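Long-range contact in transcriptional regulator, TetR family (Legionella pneumophila subsp. pneumophila str. Philadelphia 1, PDB 3ON4), which probably binds DNA through a helix-turn-helix motif and regulates transcription: residues A84-L96 and L179-K191. Sequence-based numbering, arbitrary orientation.
Sequences AKEKIQKFFDAIL and LEGVRHFIDQTIK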
ATOM      1  N   ALA A  84       8.386  24.430 -10.275  1.00 32.46           N
ATOM      2  CA  ALA A  84       8.427  22.966 -10.234  1.00 30.45           C
ATOM      3  C   ALA A  84       7.951  22.431  -8.885  1.00 28.97           C
ATOM      4  O   ALA A  84       7.187  21.467  -8.803  1.00 26.15           O
ATOM      5  CB  ALA A  84       9.824  22.457 -10.534  1.00 31.26           C
ATOM      6  N   LYS A  85       8.404  23.069  -7.821  1.00 29.40           N
ATOM      7  CA  LYS A  85       8.014  22.682  -6.478  1.00 28.61           C
ATOM      8  C   LYS A  85       6.518  22.818  -6.305  1.00 27.47           C
ATOM      9  O   LYS A  85       5.889  21.945  -5.735  1.00 27.20           O
ATOM     10  CB  LYS A  85       8.716  23.565  -5.449  1.00 30.23           C
ATOM     11  CG  LYS A  85       8.456  23.169  -4.024  1.00 31.27           C
ATOM     12  CD  LYS A  85       9.360  23.968  -3.100  1.00 33.66           C
ATOM     13  CE  LYS A  85       9.277  23.454  -1.692  1.00 34.45           C
ATOM     14  NZ  LYS A  85      10.267  24.144  -0.828  1.00 36.13           N
ATOM     15  N   GLU A  86       5.948  23.906  -6.802  1.00 28.36           N
ATOM     16  CA  GLU A  86       4.503  24.112  -6.693  1.00 28.28           C
ATOM     17  C   GLU A  86       3.736  23.050  -7.490  1.00 26.51           C
ATOM     18  O   GLU A  86       2.657  22.642  -7.081  1.00 26.58           O
ATOM     19  CB  GLU A  86       4.124  25.523  -7.154  1.00 29.80           C
ATOM     20  CG  GLU A  86       4.492  26.650  -6.158  1.00 32.66           C
ATOM     21  CD  GLU A  86       4.297  28.051  -6.719  1.00 36.65           C
ATOM     22  OE1 GLU A  86       4.498  28.282  -7.933  1.00 38.06           O
ATOM     23  OE2 GLU A  86       3.971  28.955  -5.928  1.00 42.40           O
ATOM     24  N   LYS A  87       4.288  22.605  -8.616  1.00 26.30           N
ATOM     25  CA  LYS A  87       3.639  21.546  -9.423  1.00 25.54           C
ATOM     26  C   LYS A  87       3.557  20.214  -8.647  1.00 24.20           C
ATOM     27  O   LYS A  87       2.533  19.514  -8.672  1.00 22.18           O
ATOM     28  CB  LYS A  87       4.365  21.360 -10.760  1.00 26.56           C
ATOM     29  CG  LYS A  87       4.219  22.551 -11.716  1.00 27.77           C
ATOM     30  CD  LYS A  87       5.022  22.362 -12.995  1.00 30.84           C
ATOM     31  CE  LYS A  87       4.856  23.563 -13.918  1.00 33.75           C
ATOM     32  NZ  LYS A  87       5.904  23.638 -14.972  1.00 37.10           N
ATOM     33  N   ILE A  88       4.640  19.884  -7.947  1.00 24.60           N
ATOM     34  CA  ILE A  88       4.668  18.703  -7.100  1.00 23.01           C
ATOM     35  C   ILE A  88       3.674  18.882  -5.952  1.00 23.04           C
ATOM     36  O   ILE A  88       2.934  17.961  -5.637  1.00 22.19           O
ATOM     37  CB  ILE A  88       6.076  18.422  -6.505  1.00 24.55           C
ATOM     38  CG1 ILE A  88       7.157  18.226  -7.604  1.00 25.39           C
ATOM     39  CG2 ILE A  88       5.997  17.218  -5.560  1.00 21.33           C
ATOM     40  CD1 ILE A  88       6.742  17.285  -8.711  1.00 25.73           C
ATOM     41  N   GLN A  89       3.654  20.057  -5.318  1.00 24.21           N
ATOM     42  CA  GLN A  89       2.684  20.311  -4.232  1.00 24.28           C
ATOM     43  C   GLN A  89       1.235  20.154  -4.723  1.00 24.26           C
ATOM     44  O   GLN A  89       0.383  19.551  -4.046  1.00 23.80           O
ATOM     45  CB  GLN A  89       2.907  21.709  -3.602  1.00 25.41           C
ATOM     46  CG  GLN A  89       4.240  21.848  -2.832  1.00 26.46           C
ATOM     47  CD  GLN A  89       4.586  23.286  -2.442  1.00 30.76           C
ATOM     48  OE1 GLN A  89       4.223  24.247  -3.133  1.00 31.69           O
ATOM     49  NE2 GLN A  89       5.322  23.436  -1.345  1.00 32.40           N
ATOM     50  N   LYS A  90       0.950  20.670  -5.915  1.00 24.99           N
ATOM     51  CA  LYS A  90      -0.407  20.588  -6.467  1.00 25.26           C
ATOM     52  C   LYS A  90      -0.759  19.171  -6.909  1.00 24.18           C
ATOM     53  O   LYS A  90      -1.925  18.764  -6.836  1.00 23.28           O
ATOM     54  CB  LYS A  90      -0.597  21.571  -7.634  1.00 26.95           C
ATOM     55  CG  LYS A  90      -0.531  23.028  -7.253  1.00 32.11           C
ATOM     56  CD  LYS A  90      -1.687  23.509  -6.359  1.00 36.70           C
ATOM     57  CE  LYS A  90      -1.498  24.992  -6.021  1.00 40.84           C
ATOM     58  NZ  LYS A  90      -2.492  25.571  -5.049  1.00 42.91           N
ATOM     59  N   PHE A  91       0.244  18.420  -7.362  1.00 23.22           N
ATOM     60  CA  PHE A  91       0.071  16.995  -7.636  1.00 22.50           C
ATOM     61  C   PHE A  91      -0.429  16.283  -6.384  1.00 21.44           C
ATOM     62  O   PHE A  91      -1.411  15.537  -6.443  1.00 21.37           O
ATOM     63  CB  PHE A  91       1.382  16.380  -8.137  1.00 21.99           C
ATOM     64  CG  PHE A  91       1.518  14.917  -7.862  1.00 23.14           C
ATOM     65  CD1 PHE A  91       0.957  13.979  -8.715  1.00 23.69           C
ATOM     66  CD2 PHE A  91       2.228  14.476  -6.760  1.00 23.63           C
ATOM     67  CE1 PHE A  91       1.098  12.631  -8.457  1.00 24.96           C
ATOM     68  CE2 PHE A  91       2.373  13.130  -6.506  1.00 23.09           C
ATOM     69  CZ  PHE A  91       1.816  12.214  -7.338  1.00 21.80           C
ATOM     70  N   PHE A  92       0.216  16.523  -5.244  1.00 21.39           N
ATOM     71  CA  PHE A  92      -0.244  15.892  -4.004  1.00 20.76           C
ATOM     72  C   PHE A  92      -1.661  16.338  -3.625  1.00 21.23           C
ATOM     73  O   PHE A  92      -2.495  15.492  -3.257  1.00 19.75           O
ATOM     74  CB  PHE A  92       0.733  16.128  -2.859  1.00 21.78           C
ATOM     75  CG  PHE A  92       0.411  15.327  -1.612  1.00 21.84           C
ATOM     76  CD1 PHE A  92       0.088  13.983  -1.698  1.00 22.30           C
ATOM     77  CD2 PHE A  92       0.429  15.924  -0.366  1.00 24.31           C
ATOM     78  CE1 PHE A  92      -0.208  13.238  -0.540  1.00 21.42           C
ATOM     79  CE2 PHE A  92       0.122  15.185   0.789  1.00 23.84           C
ATOM     80  CZ  PHE A  92      -0.177  13.847   0.688  1.00 20.27           C
ATOM     81  N   ASP A  93      -1.951  17.635  -3.751  1.00 22.26           N
ATOM     82  CA  ASP A  93      -3.326  18.140  -3.532  1.00 23.65           C
ATOM     83  C   ASP A  93      -4.344  17.423  -4.436  1.00 22.50           C
ATOM     84  O   ASP A  93      -5.432  17.030  -3.987  1.00 22.31           O
ATOM     85  CB  ASP A  93      -3.420  19.662  -3.741  1.00 24.70           C
ATOM     86  CG  ASP A  93      -2.688  20.481  -2.667  1.00 28.61           C
ATOM     87  OD1 ASP A  93      -2.337  19.972  -1.569  1.00 30.36           O
ATOM     88  OD2 ASP A  93      -2.493  21.690  -2.922  1.00 30.18           O
ATOM     89  N   ALA A  94      -3.991  17.225  -5.705  1.00 22.66           N
ATOM     90  CA  ALA A  94      -4.872  16.512  -6.645  1.00 22.66           C
ATOM     91  C   ALA A  94      -5.115  15.054  -6.206  1.00 21.38           C
ATOM     92  O   ALA A  94      -6.232  14.566  -6.308  1.00 22.48           O
ATOM     93  CB  ALA A  94      -4.312  16.552  -8.067  1.00 22.67           C
ATOM     94  N   ILE A  95      -4.082  14.396  -5.696  1.00 20.84           N
ATOM     95  CA  ILE A  95      -4.200  13.016  -5.190  1.00 19.93           C
ATOM     96  C   ILE A  95      -5.096  13.019  -3.936  1.00 19.72           C
ATOM     97  O   ILE A  95      -5.976  12.175  -3.798  1.00 19.72           O
ATOM     98  CB  ILE A  95      -2.847  12.397  -4.855  1.00 19.97           C
ATOM     99  CG1 ILE A  95      -1.991  12.222  -6.127  1.00 21.45           C
ATOM    100  CG2 ILE A  95      -3.038  11.028  -4.137  1.00 20.94           C
ATOM    101  CD1 ILE A  95      -2.639  11.337  -7.221  1.00 22.08           C
ATOM    102  N   LEU A  96      -4.905  13.993  -3.056  1.00 19.61           N
ATOM    103  CA  LEU A  96      -5.742  14.090  -1.844  1.00 19.56           C
ATOM    104  C   LEU A  96      -7.224  14.208  -2.190  1.00 19.79           C
ATOM    105  O   LEU A  96      -8.067  13.564  -1.569  1.00 18.95           O
ATOM    106  CB  LEU A  96      -5.308  15.252  -0.963  1.00 20.21           C
ATOM    107  CG  LEU A  96      -3.979  15.020  -0.244  1.00 19.95           C
ATOM    108  CD1 LEU A  96      -3.504  16.317   0.428  1.00 20.41           C
ATOM    109  CD2 LEU A  96      -4.074  13.880   0.760  1.00 18.77           C
ATOM    110  N   LEU A 179      -0.052  12.313   6.180  1.00 21.44           N
ATOM    111  CA  LEU A 179      -0.131  13.074   4.938  1.00 21.73           C
ATOM    112  C   LEU A 179       0.697  14.356   5.041  1.00 22.01           C
ATOM    113  O   LEU A 179       1.291  14.797   4.062  1.00 21.36           O
ATOM    114  CB  LEU A 179      -1.585  13.408   4.615  1.00 24.04           C
ATOM    115  CG  LEU A 179      -2.507  12.188   4.496  1.00 26.09           C
ATOM    116  CD1 LEU A 179      -3.939  12.598   4.254  1.00 32.22           C
ATOM    117  CD2 LEU A 179      -2.028  11.271   3.405  1.00 25.64           C
ATOM    118  N   GLU A 180       0.728  14.943   6.230  1.00 23.24           N
ATOM    119  CA  GLU A 180       1.567  16.131   6.469  1.00 25.40           C
ATOM    120  C   GLU A 180       3.031  15.781   6.233  1.00 23.76           C
ATOM    121  O   GLU A 180       3.777  16.580   5.709  1.00 24.69           O
ATOM    122  CB  GLU A 180       1.353  16.676   7.878  1.00 27.97           C
ATOM    123  CG  GLU A 180      -0.027  17.297   8.088  1.00 31.50           C
ATOM    124  CD  GLU A 180      -0.272  17.708   9.534  1.00 37.56           C
ATOM    125  OE1 GLU A 180       0.611  17.475  10.378  1.00 38.44           O
ATOM    126  OE2 GLU A 180      -1.350  18.269   9.826  1.00 41.92           O
ATOM    127  N   GLY A 181       3.414  14.570   6.614  1.00 22.79           N
ATOM    128  CA  GLY A 181       4.762  14.048   6.400  1.00 22.21           C
ATOM    129  C   GLY A 181       5.184  13.987   4.946  1.00 21.17           C
ATOM    130  O   GLY A 181       6.354  14.225   4.625  1.00 21.75           O
ATOM    131  N   VAL A 182       4.239  13.663   4.072  1.00 19.99           N
ATOM    132  CA  VAL A 182       4.488  13.649   2.639  1.00 20.38           C
ATOM    133  C   VAL A 182       4.775  15.077   2.180  1.00 21.35           C
ATOM    134  O   VAL A 182       5.745  15.331   1.457  1.00 22.04           O
ATOM    135  CB  VAL A 182       3.288  13.134   1.850  1.00 21.34           C
ATOM    136  CG1 VAL A 182       3.633  13.098   0.348  1.00 22.79           C
ATOM    137  CG2 VAL A 182       2.861  11.760   2.374  1.00 20.37           C
ATOM    138  N   ARG A 183       3.911  16.000   2.577  1.00 22.75           N
ATOM    139  CA  ARG A 183       4.121  17.408   2.252  1.00 24.94           C
ATOM    140  C   ARG A 183       5.429  17.946   2.817  1.00 26.03           C
ATOM    141  O   ARG A 183       6.134  18.652   2.118  1.00 27.53           O
ATOM    142  CB  ARG A 183       2.942  18.251   2.716  1.00 27.51           C
ATOM    143  CG  ARG A 183       3.022  19.727   2.374  1.00 31.67           C
ATOM    144  CD  ARG A 183       3.245  20.032   0.893  1.00 33.20           C
ATOM    145  NE  ARG A 183       3.305  21.482   0.720  1.00 36.86           N
ATOM    146  CZ  ARG A 183       2.294  22.271   0.351  1.00 39.79           C
ATOM    147  NH1 ARG A 183       1.095  21.787   0.039  1.00 38.94           N
ATOM    148  NH2 ARG A 183       2.498  23.577   0.274  1.00 45.54           N
ATOM    149  N   HIS A 184       5.751  17.620   4.069  1.00 25.92           N
ATOM    150  CA  HIS A 184       7.027  18.016   4.671  1.00 28.14           C
ATOM    151  C   HIS A 184       8.214  17.515   3.846  1.00 26.98           C
ATOM    152  O   HIS A 184       9.157  18.249   3.620  1.00 28.33           O
ATOM    153  CB  HIS A 184       7.185  17.469   6.100  1.00 29.34           C
ATOM    154  CG  HIS A 184       6.302  18.126   7.120  1.00 34.35           C
ATOM    155  ND1 HIS A 184       6.070  19.486   7.146  1.00 40.55           N
ATOM    156  CD2 HIS A 184       5.621  17.610   8.174  1.00 35.48           C
ATOM    157  CE1 HIS A 184       5.270  19.778   8.159  1.00 43.16           C
ATOM    158  NE2 HIS A 184       4.983  18.657   8.799  1.00 41.10           N
ATOM    159  N   PHE A 185       8.175  16.255   3.409  1.00 24.24           N
ATOM    160  CA  PHE A 185       9.260  15.715   2.590  1.00 24.30           C
ATOM    161  C   PHE A 185       9.434  16.529   1.303  1.00 24.34           C
ATOM    162  O   PHE A 185      10.556  16.869   0.905  1.00 26.58           O
ATOM    163  CB  PHE A 185       9.015  14.245   2.245  1.00 22.92           C
ATOM    164  CG  PHE A 185      10.004  13.675   1.249  1.00 23.57           C
ATOM    165  CD1 PHE A 185      11.218  13.172   1.672  1.00 25.76           C
ATOM    166  CD2 PHE A 185       9.701  13.623  -0.105  1.00 20.94           C
ATOM    167  CE1 PHE A 185      12.137  12.648   0.762  1.00 27.86           C
ATOM    168  CE2 PHE A 185      10.595  13.077  -1.013  1.00 24.46           C
ATOM    169  CZ  PHE A 185      11.821  12.595  -0.577  1.00 27.91           C
ATOM    170  N   ILE A 186       8.319  16.845   0.666  1.00 23.52           N
ATOM    171  CA  ILE A 186       8.330  17.616  -0.584  1.00 24.21           C
ATOM    172  C   ILE A 186       8.971  18.995  -0.332  1.00 26.56           C
ATOM    173  O   ILE A 186       9.923  19.402  -1.025  1.00 27.39           O
ATOM    174  CB  ILE A 186       6.890  17.753  -1.169  1.00 23.84           C
ATOM    175  CG1 ILE A 186       6.350  16.400  -1.634  1.00 23.57           C
ATOM    176  CG2 ILE A 186       6.853  18.747  -2.323  1.00 25.65           C
ATOM    177  CD1 ILE A 186       4.808  16.363  -1.920  1.00 22.93           C
ATOM    178  N   ASP A 187       8.456  19.680   0.687  1.00 27.13           N
ATOM    179  CA  ASP A 187       8.865  21.033   1.017  1.00 30.95           C
ATOM    180  C   ASP A 187      10.322  21.104   1.428  1.00 32.78           C
ATOM    181  O   ASP A 187      10.986  22.096   1.154  1.00 34.65           O
ATOM    182  CB  ASP A 187       8.007  21.593   2.160  1.00 32.46           C
ATOM    183  CG  ASP A 187       6.560  21.816   1.765  1.00 34.70           C
ATOM    184  OD1 ASP A 187       6.246  21.722   0.547  1.00 36.74           O
ATOM    185  OD2 ASP A 187       5.738  22.104   2.679  1.00 36.44           O
ATOM    186  N   GLN A 188      10.810  20.080   2.126  1.00 32.18           N
ATOM    187  CA  GLN A 188      12.191  20.106   2.616  1.00 36.61           C
ATOM    188  C   GLN A 188      13.204  19.605   1.579  1.00 37.87           C
ATOM    189  O   GLN A 188      14.377  19.984   1.632  1.00 41.12           O
ATOM    190  CB  GLN A 188      12.333  19.344   3.940  1.00 36.94           C
ATOM    191  CG  GLN A 188      11.493  19.923   5.107  1.00 38.78           C
ATOM    192  CD  GLN A 188      11.830  21.373   5.439  1.00 45.70           C
ATOM    193  OE1 GLN A 188      12.978  21.702   5.748  1.00 51.98           O
ATOM    194  NE2 GLN A 188      10.826  22.249   5.379  1.00 47.14           N
ATOM    195  N   THR A 189      12.751  18.793   0.627  1.00 35.91           N
ATOM    196  CA  THR A 189      13.658  18.135  -0.321  1.00 38.42           C
ATOM    197  C   THR A 189      13.784  18.876  -1.649  1.00 40.57           C
ATOM    198  O   THR A 189      14.881  18.930  -2.207  1.00 43.86           O
ATOM    199  CB  THR A 189      13.251  16.660  -0.591  1.00 36.57           C
ATOM    200  OG1 THR A 189      13.066  15.984   0.658  1.00 35.84           O
ATOM    201  CG2 THR A 189      14.341  15.920  -1.400  1.00 39.40           C
ATOM    202  N   ILE A 190      12.689  19.457  -2.140  1.00 39.97           N
ATOM    203  CA  ILE A 190      12.677  20.133  -3.453  1.00 42.85           C
ATOM    204  C   ILE A 190      13.033  21.619  -3.374  1.00 46.97           C
ATOM    205  O   ILE A 190      12.572  22.316  -2.477  1.00 46.93           O
ATOM    206  CB  ILE A 190      11.298  20.021  -4.134  1.00 41.29           C
ATOM    207  CG1 ILE A 190      10.985  18.571  -4.478  1.00 39.81           C
ATOM    208  CG2 ILE A 190      11.242  20.880  -5.408  1.00 44.72           C
ATOM    209  CD1 ILE A 190       9.585  18.383  -4.963  1.00 38.61           C
ATOM    210  N   LYS A 191      13.805  22.089  -4.361  1.00 51.57           N
ATOM    211  CA  LYS A 191      14.344  23.457  -4.416  1.00 56.77           C
ATOM    212  C   LYS A 191      13.292  24.538  -4.704  1.00 58.74           C
ATOM    213  O   LYS A 191      12.523  24.448  -5.667  1.00 59.07           O
ATOM    214  CB  LYS A 191      15.424  23.579  -5.515  1.00 60.68           C
ATOM    215  CG  LYS A 191      16.553  22.542  -5.489  1.00 61.55           C
ATOM    216  CD  LYS A 191      17.508  22.733  -6.685  1.00 66.59           C
ATOM    217  CE  LYS A 191      18.484  21.559  -6.834  1.00 67.93           C
ATOM    218  NZ  LYS A 191      19.197  21.545  -8.145  1.00 70.96           N
ATOM    219  OXT LYS A 191      13.228  25.562  -4.019  1.00 61.72           O
TER
HETATM  220  O   HOH W   1      10.848  24.844  -7.932  1.00 39.10           O
HETATM  221  O   HOH W   2       0.363  19.485  -1.284  1.00 26.61           O
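Helices 84-96 and 179-189 run antiparallel (172°), their axes 10.3 Å apart, with Lys85 opposite Ile190 at one end and Leu96 opposite Leu179 at the other. Phe92 is a knob set among Leu179, Val182, Arg183 and Ile186. With CG anti to the backbone N (chi1 -171°), its ring reaches across to the second helix, where Val182 CG1 sits over the centre of one face, 3.9 Å from the centroid, in a CH-pi contact; Leu96 CD1 lies over the opposite face, nearer the rim. Ile88 meets Ile186 through their CG2 branches and touches Ile190 CD1 with CG1, 3.6 Å away, while its side chain also packs on Leu138 and Val141 of helix 121-144. The pair belongs to the all-helical C-terminal part of a TetR-family regulator, joining helix 84-98 to the last helix of the chain; on the latter, Gly181 O accepts a hydrogen bond from Gln158 of the second subunit. Polar groups line one flank. Gln89 NE2 donates to Asp187 OD1 (2.7 Å, N-H...O angle 158°), arriving from above the carboxylate plane, and the same oxygen takes Arg183 NE on its syn side at 3.0 Å in a salt bridge. The two donors hold the Asp187 carboxylate; Gln89 CG lies over one face of the guanidinium, toward its rim. Water 2 links Arg183 NH1 to Gln89 O and Asp93 OD1. Fully extended, Lys85 carries NZ to the carbonyls at the C-terminal end of helix 179-189, on a lone pair of Asp187 O, 2.9 Å away, and bonds weakly to Ile190 O; water 1 bridges Lys85 N and Lys191 O.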